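Local coordinates for protein ALDH21) (Physcomitrella patens subsp. patens, PDB 5MZ5) that oxidises succinic semialdehyde with NADP(+) as the electron acceptor, as a plant member of the aldehyde dehydrogenase family, at residues C292-D296 against Y425-A431; A410-E414 against E434-Y440; M461-G465 against G482-D486. All coordinates share one frame; numbering follows the deposited sequence.

Interaction 1 (C292-D296 against Y425-A431); sequences CIVDD and YSDFKEA
Tyr425 and Asp295 meet where the helix of a beta-alpha-beta crossover lies against the sheet of the catalytic alpha/beta domain. Strand 419-425 leads into helix 428-435, which packs beside strand 290-294 before the chain re-enters the same sheet as the parallel strand 443-447. The evidence for a directed polar contact is the 2.6 Å between Tyr425 OH and Asp295 OD1, with the hydroxyl donating on the anti side of the oxygen. The donor is 16° out of the carboxylate plane, and ring and carboxylate are nearly coplanar, 13° apart. Next to this bond, Ile293 fills the angle between the strand and the helix with two branches. A chi1 of -66°, measured to CG1, leaves CG2 anti to the backbone N, where it reaches Tyr425 OH at 3.2 Å and comes within 4.2 Å of Phe428 CE1. Its CD1 goes to the methyl of the helix, 3.9 Å from Ala431 CB. That same methyl sits 3.5 Å above the Tyr425 ring, over its centre, and covers one face of the ring.

Further out, the second oxygen of Asp295 forms a salt bridge with Lys453, so the carboxylate is held at both oxygens. The Tyr425 ring also meets His329 at a steep angle, and Phe428 packs on Leu515 of the second subunit as well as on helix 451-460. All six touching residues are buried. The start of the helix is set by Asp427 at the N-cap: its OD2 accepts from Glu430 N at 3.2 Å, the donor approaching from above the carboxylate plane.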
loop_
_atom_site.group_PDB
_atom_site.type_symbol
_atom_site.label_atom_id
_atom_site.label_comp_id
_atom_site.label_asym_id
_atom_site.label_seq_id
_atom_site.Cartn_x
_atom_site.Cartn_y
_atom_site.Cartn_z
ATOM N N CYS A 292 24.155 21.739 6.830
ATOM C CA CYS A 292 24.569 21.031 5.620
ATOM C C CYS A 292 25.997 20.561 5.803
ATOM O O CYS A 292 26.837 21.340 6.237
ATOM C CB CYS A 292 24.420 21.888 4.360
ATOM S SG CYS A 292 24.712 20.995 2.802
ATOM N N ILE A 293 26.255 19.284 5.479
ATOM C CA ILE A 293 27.581 18.679 5.485
ATOM C C ILE A 293 28.111 18.676 4.041
ATOM O O ILE A 293 27.403 18.255 3.133
ATOM C CB ILE A 293 27.575 17.241 6.077
ATOM C CG1 ILE A 293 27.219 17.256 7.574
ATOM C CG2 ILE A 293 28.939 16.541 5.841
ATOM C CD1 ILE A 293 27.139 15.881 8.263
ATOM N N VAL A 294 29.343 19.154 3.842
ATOM C CA VAL A 294 30.028 19.111 2.556
ATOM C C VAL A 294 31.235 18.185 2.766
ATOM O O VAL A 294 32.229 18.597 3.350
ATOM C CB VAL A 294 30.400 20.514 1.976
ATOM C CG1 VAL A 294 31.242 20.392 0.691
ATOM C CG2 VAL A 294 29.146 21.333 1.713
ATOM N N ASP A 295 31.099 16.906 2.361
ATOM C CA ASP A 295 32.174 15.913 2.483
ATOM C C ASP A 295 32.811 15.593 1.131
ATOM O O ASP A 295 33.822 14.910 1.075
ATOM C CB ASP A 295 31.676 14.631 3.197
ATOM C CG ASP A 295 32.783 13.830 3.877
ATOM O OD1 ASP A 295 33.380 14.338 4.852
ATOM O OD2 ASP A 295 33.020 12.685 3.464
ATOM N N ASP A 296 32.222 16.116 0.048
ATOM C CA ASP A 296 32.629 15.944 -1.351
ATOM C C ASP A 296 31.963 17.031 -2.195
ATOM O O ASP A 296 31.046 17.703 -1.720
ATOM C CB ASP A 296 32.168 14.555 -1.891
ATOM C CG ASP A 296 33.120 13.397 -1.652
ATOM O OD1 ASP A 296 34.318 13.523 -2.006
ATOM O OD2 ASP A 296 32.660 12.344 -1.176
ATOM N N TYR A 425 35.240 20.600 10.006
ATOM C CA TYR A 425 35.232 19.354 10.769
ATOM C C TYR A 425 36.301 18.415 10.209
ATOM O O TYR A 425 36.713 18.562 9.050
ATOM C CB TYR A 425 33.821 18.692 10.831
ATOM C CG TYR A 425 33.375 18.081 9.523
ATOM C CD1 TYR A 425 33.756 16.791 9.168
ATOM C CD2 TYR A 425 32.563 18.789 8.642
ATOM C CE1 TYR A 425 33.371 16.233 7.953
ATOM C CE2 TYR A 425 32.133 18.226 7.441
ATOM C CZ TYR A 425 32.543 16.948 7.100
ATOM O OH TYR A 425 32.177 16.421 5.894
ATOM N N SER A 426 36.735 17.453 11.033
ATOM C CA SER A 426 37.723 16.448 10.632
ATOM C C SER A 426 37.111 15.048 10.663
ATOM O O SER A 426 37.564 14.171 9.920
ATOM C CB SER A 426 38.954 16.501 11.537
ATOM O OG SER A 426 38.599 16.424 12.909
ATOM N N ASP A 427 36.105 14.835 11.538
ATOM C CA ASP A 427 35.428 13.548 11.680
ATOM C C ASP A 427 33.966 13.633 11.217
ATOM O O ASP A 427 33.209 14.470 11.712
ATOM C CB ASP A 427 35.536 13.036 13.129
ATOM C CG ASP A 427 34.979 11.636 13.320
ATOM O OD1 ASP A 427 35.541 10.695 12.741
ATOM O OD2 ASP A 427 33.983 11.490 14.045
ATOM N N PHE A 428 33.576 12.764 10.270
ATOM C CA PHE A 428 32.231 12.705 9.705
ATOM C C PHE A 428 31.147 12.436 10.768
ATOM O O PHE A 428 30.129 13.126 10.768
ATOM C CB PHE A 428 32.148 11.691 8.531
ATOM C CG PHE A 428 30.760 11.575 7.951
ATOM C CD1 PHE A 428 30.263 12.549 7.093
ATOM C CD2 PHE A 428 29.931 10.508 8.290
ATOM C CE1 PHE A 428 28.962 12.456 6.582
ATOM C CE2 PHE A 428 28.635 10.412 7.770
ATOM C CZ PHE A 428 28.157 11.389 6.928
ATOM N N LYS A 429 31.359 11.429 11.649
ATOM C CA LYS A 429 30.425 11.064 12.715
ATOM C C LYS A 429 30.162 12.284 13.618
ATOM O O LYS A 429 29.016 12.523 14.017
ATOM C CB LYS A 429 30.996 9.919 13.563
ATOM C CG LYS A 429 30.634 8.534 13.067
ATOM C CD LYS A 429 31.426 7.454 13.824
ATOM C CE LYS A 429 30.726 6.126 14.067
ATOM N NZ LYS A 429 30.807 5.188 12.911
ATOM N N GLU A 430 31.229 13.065 13.900
ATOM C CA GLU A 430 31.184 14.280 14.710
ATOM C C GLU A 430 30.416 15.383 14.015
ATOM O O GLU A 430 29.707 16.125 14.685
ATOM C CB GLU A 430 32.599 14.750 15.095
ATOM C CG GLU A 430 33.221 13.943 16.226
ATOM C CD GLU A 430 32.511 13.978 17.568
ATOM O OE1 GLU A 430 32.125 15.079 18.025
ATOM O OE2 GLU A 430 32.357 12.894 18.173
ATOM N N ALA A 431 30.548 15.495 12.677
ATOM C CA ALA A 431 29.816 16.479 11.880
ATOM C C ALA A 431 28.303 16.189 11.972
ATOM O O ALA A 431 27.531 17.129 12.149
ATOM C CB ALA A 431 30.279 16.448 10.423
#

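Interaction 2 (A410-E414 against E434-Y440); sequences ARKEE and ECNNTHY
Arg411 grips Asn437 O end-on with two nitrogens: NH1 at 3.1 Å and NH2 at 2.8 Å from that single oxygen, both bonds lying in the guanidinium plane. NH2 also makes a salt bridge with Glu434 OE2 at 2.8 Å, reaching the carboxylate from above its plane. Water 1 accepts from Arg411 NE and donates to Glu434 OE2, so all three guanidinium nitrogens have partners. The bend at chi2 (54°) turns the arginine toward this acceptor cluster. Glu434 OE1 is engaged too, by Asn437 ND2 at 3.1 Å.

At the other end, Glu414 N donates to Tyr440 OH at 3.2 Å, and water 2 donates to Lys412 O while lying 2.7 Å from Thr438 OG1. His439 NE2 gives Glu413 OE1 only a weak bond; its ND1 is paired more firmly with Asp486. Thr438 OG1 closes an ST turn by accepting from Tyr440 N.

Glu414 OE2 is held by Gly288 N. Near Cys320, Glu414 contacts NADP(+) when the cofactor is bound, which it is not in this chain. The contact borders the Glu-Ile-Phe-Gly-Pro loop of aldehyde dehydrogenases, and the Glu414 N bond to Tyr440 OH is consistent with its backbone being held here, on the nicotinamide side of the cofactor site.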
loop_
_atom_site.group_PDB
_atom_site.type_symbol
_atom_site.label_atom_id
_atom_site.label_comp_id
_atom_site.label_asym_id
_atom_site.label_seq_id
_atom_site.Cartn_x
_atom_site.Cartn_y
_atom_site.Cartn_z
ATOM N N ALA A 410 22.697 33.571 17.069
ATOM C CA ALA A 410 22.828 33.238 15.648
ATOM C C ALA A 410 23.051 31.725 15.466
ATOM O O ALA A 410 22.602 31.175 14.468
ATOM C CB ALA A 410 23.969 34.026 15.022
ATOM N N ARG A 411 23.682 31.054 16.451
ATOM C CA ARG A 411 23.935 29.615 16.406
ATOM C C ARG A 411 22.795 28.780 17.027
ATOM O O ARG A 411 22.392 27.765 16.458
ATOM C CB ARG A 411 25.316 29.288 17.033
ATOM C CG ARG A 411 25.660 27.788 17.182
ATOM C CD ARG A 411 25.547 26.964 15.891
ATOM N NE ARG A 411 25.825 25.542 16.120
ATOM C CZ ARG A 411 24.941 24.654 16.576
ATOM N NH1 ARG A 411 23.693 25.018 16.828
ATOM N NH2 ARG A 411 25.303 23.396 16.778
ATOM N N LYS A 412 22.280 29.218 18.175
ATOM C CA LYS A 412 21.244 28.548 18.960
ATOM C C LYS A 412 19.833 28.647 18.350
ATOM O O LYS A 412 19.068 27.674 18.399
ATOM C CB LYS A 412 21.289 29.117 20.394
ATOM C CG LYS A 412 20.305 28.533 21.410
ATOM C CD LYS A 412 20.634 28.948 22.864
ATOM C CE LYS A 412 20.854 30.435 23.127
ATOM N NZ LYS A 412 19.611 31.242 22.981
ATOM N N GLU A 413 19.481 29.818 17.798
ATOM C CA GLU A 413 18.135 30.079 17.284
ATOM C C GLU A 413 18.068 30.194 15.770
ATOM O O GLU A 413 19.089 30.376 15.105
ATOM C CB GLU A 413 17.572 31.388 17.898
ATOM C CG GLU A 413 17.728 31.554 19.401
ATOM C CD GLU A 413 17.001 30.552 20.276
ATOM O OE1 GLU A 413 15.982 29.976 19.829
ATOM O OE2 GLU A 413 17.448 30.357 21.428
ATOM N N GLU A 414 16.834 30.152 15.244
ATOM C CA GLU A 414 16.520 30.351 13.838
ATOM C C GLU A 414 16.743 31.835 13.545
ATOM O O GLU A 414 16.109 32.690 14.168
ATOM C CB GLU A 414 15.051 29.966 13.570
ATOM C CG GLU A 414 14.611 30.183 12.122
ATOM C CD GLU A 414 13.234 29.630 11.818
ATOM O OE1 GLU A 414 12.295 29.958 12.572
ATOM O OE2 GLU A 414 13.085 28.877 10.828
ATOM N N GLU A 434 27.080 17.158 15.345
ATOM C CA GLU A 434 26.968 18.606 15.410
ATOM C C GLU A 434 25.744 19.134 14.645
ATOM O O GLU A 434 25.138 20.120 15.073
ATOM C CB GLU A 434 28.275 19.303 14.983
ATOM C CG GLU A 434 28.371 20.751 15.431
ATOM C CD GLU A 434 28.094 21.079 16.889
ATOM O OE1 GLU A 434 28.219 20.185 17.759
ATOM O OE2 GLU A 434 27.780 22.257 17.164
ATOM N N CYS A 435 25.372 18.468 13.527
ATOM C CA CYS A 435 24.159 18.788 12.758
ATOM C C CYS A 435 22.938 18.647 13.661
ATOM O O CYS A 435 22.034 19.480 13.604
ATOM C CB CYS A 435 24.039 17.878 11.537
ATOM S SG CYS A 435 25.100 18.366 10.167
ATOM N N ASN A 436 22.945 17.599 14.508
ATOM C CA ASN A 436 21.905 17.254 15.470
ATOM C C ASN A 436 21.933 18.105 16.718
ATOM O O ASN A 436 20.967 18.056 17.478
ATOM C CB ASN A 436 21.992 15.757 15.853
ATOM C CG ASN A 436 21.642 14.832 14.724
ATOM O OD1 ASN A 436 20.945 15.201 13.766
ATOM N ND2 ASN A 436 22.076 13.594 14.840
ATOM N N ASN A 437 23.035 18.869 16.942
ATOM C CA ASN A 437 23.231 19.728 18.118
ATOM C C ASN A 437 22.422 21.030 17.982
ATOM O O ASN A 437 22.972 22.134 17.813
ATOM C CB ASN A 437 24.739 19.967 18.392
ATOM C CG ASN A 437 25.018 20.607 19.727
ATOM O OD1 ASN A 437 24.142 20.701 20.585
ATOM N ND2 ASN A 437 26.248 21.073 19.934
ATOM N N THR A 438 21.092 20.870 18.047
ATOM C CA THR A 438 20.094 21.922 17.875
ATOM C C THR A 438 18.771 21.461 18.484
ATOM O O THR A 438 18.550 20.258 18.623
ATOM C CB THR A 438 19.941 22.271 16.354
ATOM O OG1 THR A 438 18.955 23.290 16.194
ATOM C CG2 THR A 438 19.557 21.056 15.488
ATOM N N HIS A 439 17.889 22.410 18.808
ATOM C CA HIS A 439 16.563 22.128 19.349
ATOM C C HIS A 439 15.512 22.075 18.233
ATOM O O HIS A 439 14.347 21.768 18.482
ATOM C CB HIS A 439 16.189 23.072 20.506
ATOM C CG HIS A 439 16.175 24.540 20.177
ATOM N ND1 HIS A 439 14.987 25.205 19.851
ATOM C CD2 HIS A 439 17.175 25.451 20.248
ATOM C CE1 HIS A 439 15.309 26.486 19.723
ATOM N NE2 HIS A 439 16.616 26.684 19.938
ATOM N N TYR A 440 15.952 22.282 16.982
ATOM C CA TYR A 440 15.115 22.165 15.781
ATOM C C TYR A 440 15.409 20.805 15.119
ATOM O O TYR A 440 16.333 20.107 15.538
ATOM C CB TYR A 440 15.403 23.321 14.818
ATOM C CG TYR A 440 15.201 24.704 15.406
ATOM C CD1 TYR A 440 13.945 25.309 15.407
ATOM C CD2 TYR A 440 16.270 25.417 15.942
ATOM C CE1 TYR A 440 13.763 26.597 15.924
ATOM C CE2 TYR A 440 16.105 26.709 16.441
ATOM C CZ TYR A 440 14.847 27.295 16.435
ATOM O OH TYR A 440 14.689 28.565 16.954
HETATM O O HOH W 1 28.502 24.105 15.435
HETATM O O HOH W 2 19.599 25.132 18.050
#

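Interaction 3 (M461-G465 against G482-D486); sequences MEVGG and GGLKD
The backbones of Gly464 and Gly483 pass with their CA atoms 4.4 Å apart, and the touching parts run in nearly opposite directions, 172° between their end-to-end vectors. With no side chain on either strip at this point, the chains close directly on one another: Gly464 CA directs a hydrogen at Gly482 O over 3.3 Å, a CA-H...O contact with an angle of 158° at the hydrogen.

Beyond the glycines, side chains take over. Leu484 lays its CD1 branch against the peptide between Glu462 and Val463, 3.6 Å from Glu462 C, so an apolar methyl meets backbone atoms rather than another aliphatic group. Lys485 follows with an extended side chain whose end runs up to Glu462; its CE passes 3.8 Å from Glu462 CB. The salt bridge from Lys485 NZ to Glu462 OE1 measures 3.0 Å, and the amine arrives nearly along the carboxylate C-O axis. The amine has two further acceptors: Thr438 O, and water 3, which in turn donates to Glu462 O at 2.7 Å. Water and salt bridge thus tie the lysine to both the carbonyl and the carboxylate of one residue. Glu462 is itself bent into an inverse gamma turn, with a weak bond from Val463 N to Met461 O, and its own N donates to Asn436.

Gly482 lies next to Glu285, the predicted active-site glutamate, and follows Tyr481, a succinate-binding residue whose ligand is absent here. Gly465 pairs in a parallel ladder with a strand of the third subunit, so the sheet continues across the interface, and Met461 O accepts from Lys505 of that subunit. Within the chain, segment 461-465 leads from helix 451-460 into strand 465-468, with Val463 and Met461 packed on strand 443-447 and Met461 also on helix 428-435.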
loop_
_atom_site.group_PDB
_atom_site.type_symbol
_atom_site.label_atom_id
_atom_site.label_comp_id
_atom_site.label_asym_id
_atom_site.label_seq_id
_atom_site.Cartn_x
_atom_site.Cartn_y
_atom_site.Cartn_z
ATOM N N MET A 461 20.590 11.500 11.238
ATOM C CA MET A 461 20.175 12.909 11.304
ATOM C C MET A 461 18.736 13.014 11.854
ATOM O O MET A 461 17.826 12.391 11.317
ATOM C CB MET A 461 20.332 13.616 9.960
ATOM C CG MET A 461 21.772 13.939 9.643
ATOM S SD MET A 461 21.930 14.497 7.931
ATOM C CE MET A 461 23.413 15.426 8.061
ATOM N N GLU A 462 18.564 13.761 12.949
ATOM C CA GLU A 462 17.315 13.942 13.689
ATOM C C GLU A 462 16.426 14.987 13.067
ATOM O O GLU A 462 16.184 16.046 13.655
ATOM C CB GLU A 462 17.622 14.251 15.166
ATOM C CG GLU A 462 18.278 13.086 15.883
ATOM C CD GLU A 462 18.993 13.399 17.186
ATOM O OE1 GLU A 462 19.063 14.584 17.589
ATOM O OE2 GLU A 462 19.541 12.445 17.778
ATOM N N VAL A 463 15.951 14.688 11.850
ATOM C CA VAL A 463 15.143 15.587 11.022
ATOM C C VAL A 463 14.013 14.814 10.348
ATOM O O VAL A 463 14.033 13.579 10.356
ATOM C CB VAL A 463 16.049 16.293 9.938
ATOM C CG1 VAL A 463 17.037 17.275 10.573
ATOM C CG2 VAL A 463 16.779 15.271 9.068
ATOM N N GLY A 464 13.092 15.544 9.711
ATOM C CA GLY A 464 12.031 14.963 8.880
ATOM C C GLY A 464 12.494 14.649 7.452
ATOM O O GLY A 464 11.950 13.765 6.790
ATOM N N GLY A 465 13.494 15.380 6.964
ATOM C CA GLY A 465 14.023 15.198 5.619
ATOM C C GLY A 465 15.517 15.407 5.506
ATOM O O GLY A 465 16.047 16.414 5.985
ATOM N N GLY A 482 8.104 18.217 7.132
ATOM C CA GLY A 482 7.885 18.516 8.537
ATOM C C GLY A 482 9.062 18.063 9.359
ATOM O O GLY A 482 10.071 17.596 8.812
ATOM N N GLY A 483 8.965 18.229 10.666
ATOM C CA GLY A 483 10.121 17.889 11.472
ATOM C C GLY A 483 9.934 17.301 12.843
ATOM O O GLY A 483 8.828 16.971 13.281
ATOM N N LEU A 484 11.079 17.157 13.496
ATOM C CA LEU A 484 11.218 16.638 14.844
ATOM C C LEU A 484 11.553 17.801 15.740
ATOM O O LEU A 484 11.760 18.926 15.251
ATOM C CB LEU A 484 12.350 15.571 14.887
ATOM C CG LEU A 484 12.246 14.392 13.901
ATOM C CD1 LEU A 484 13.358 13.367 14.168
ATOM C CD2 LEU A 484 10.876 13.718 13.961
ATOM N N LYS A 485 11.585 17.538 17.054
ATOM C CA LYS A 485 11.928 18.502 18.095
ATOM C C LYS A 485 11.041 19.785 18.032
ATOM O O LYS A 485 9.813 19.659 17.989
ATOM C CB LYS A 485 13.445 18.797 18.071
ATOM C CG LYS A 485 14.357 17.557 18.095
ATOM C CD LYS A 485 15.828 18.004 18.150
ATOM C CE LYS A 485 16.769 16.916 17.744
ATOM N NZ LYS A 485 18.168 17.418 17.645
ATOM N N ASP A 486 11.637 20.997 18.029
ATOM C CA ASP A 486 10.860 22.248 18.012
ATOM C C ASP A 486 10.346 22.658 16.633
ATOM O O ASP A 486 9.622 23.655 16.529
ATOM C CB ASP A 486 11.635 23.408 18.668
ATOM C CG ASP A 486 11.856 23.243 20.165
ATOM O OD1 ASP A 486 11.278 22.291 20.760
ATOM O OD2 ASP A 486 12.591 24.066 20.746
HETATM O O HOH W 3 17.898 17.903 14.709
#

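In the fold
From the N terminus, segment 292-296 opens interaction 1, segment 410-414 opens interaction 2, and the two then close in turn at 425-431 and 434-440. They therefore cross, and helix 428-435 serves both, one near its start and the other from its end. Interaction 1 spans 128 intervening residues and interaction 2 only 19. Interaction 3 comes later, in series, closing a loop of 16 residues after helix 451-460. The three sites touch: Ile293 packs on Cys435 and Met461, while residues 436-439 reach Glu462, Lys485 and Asp486. Together they join the sheet, its crossover helix, the cofactor-side loop and a subunit interface.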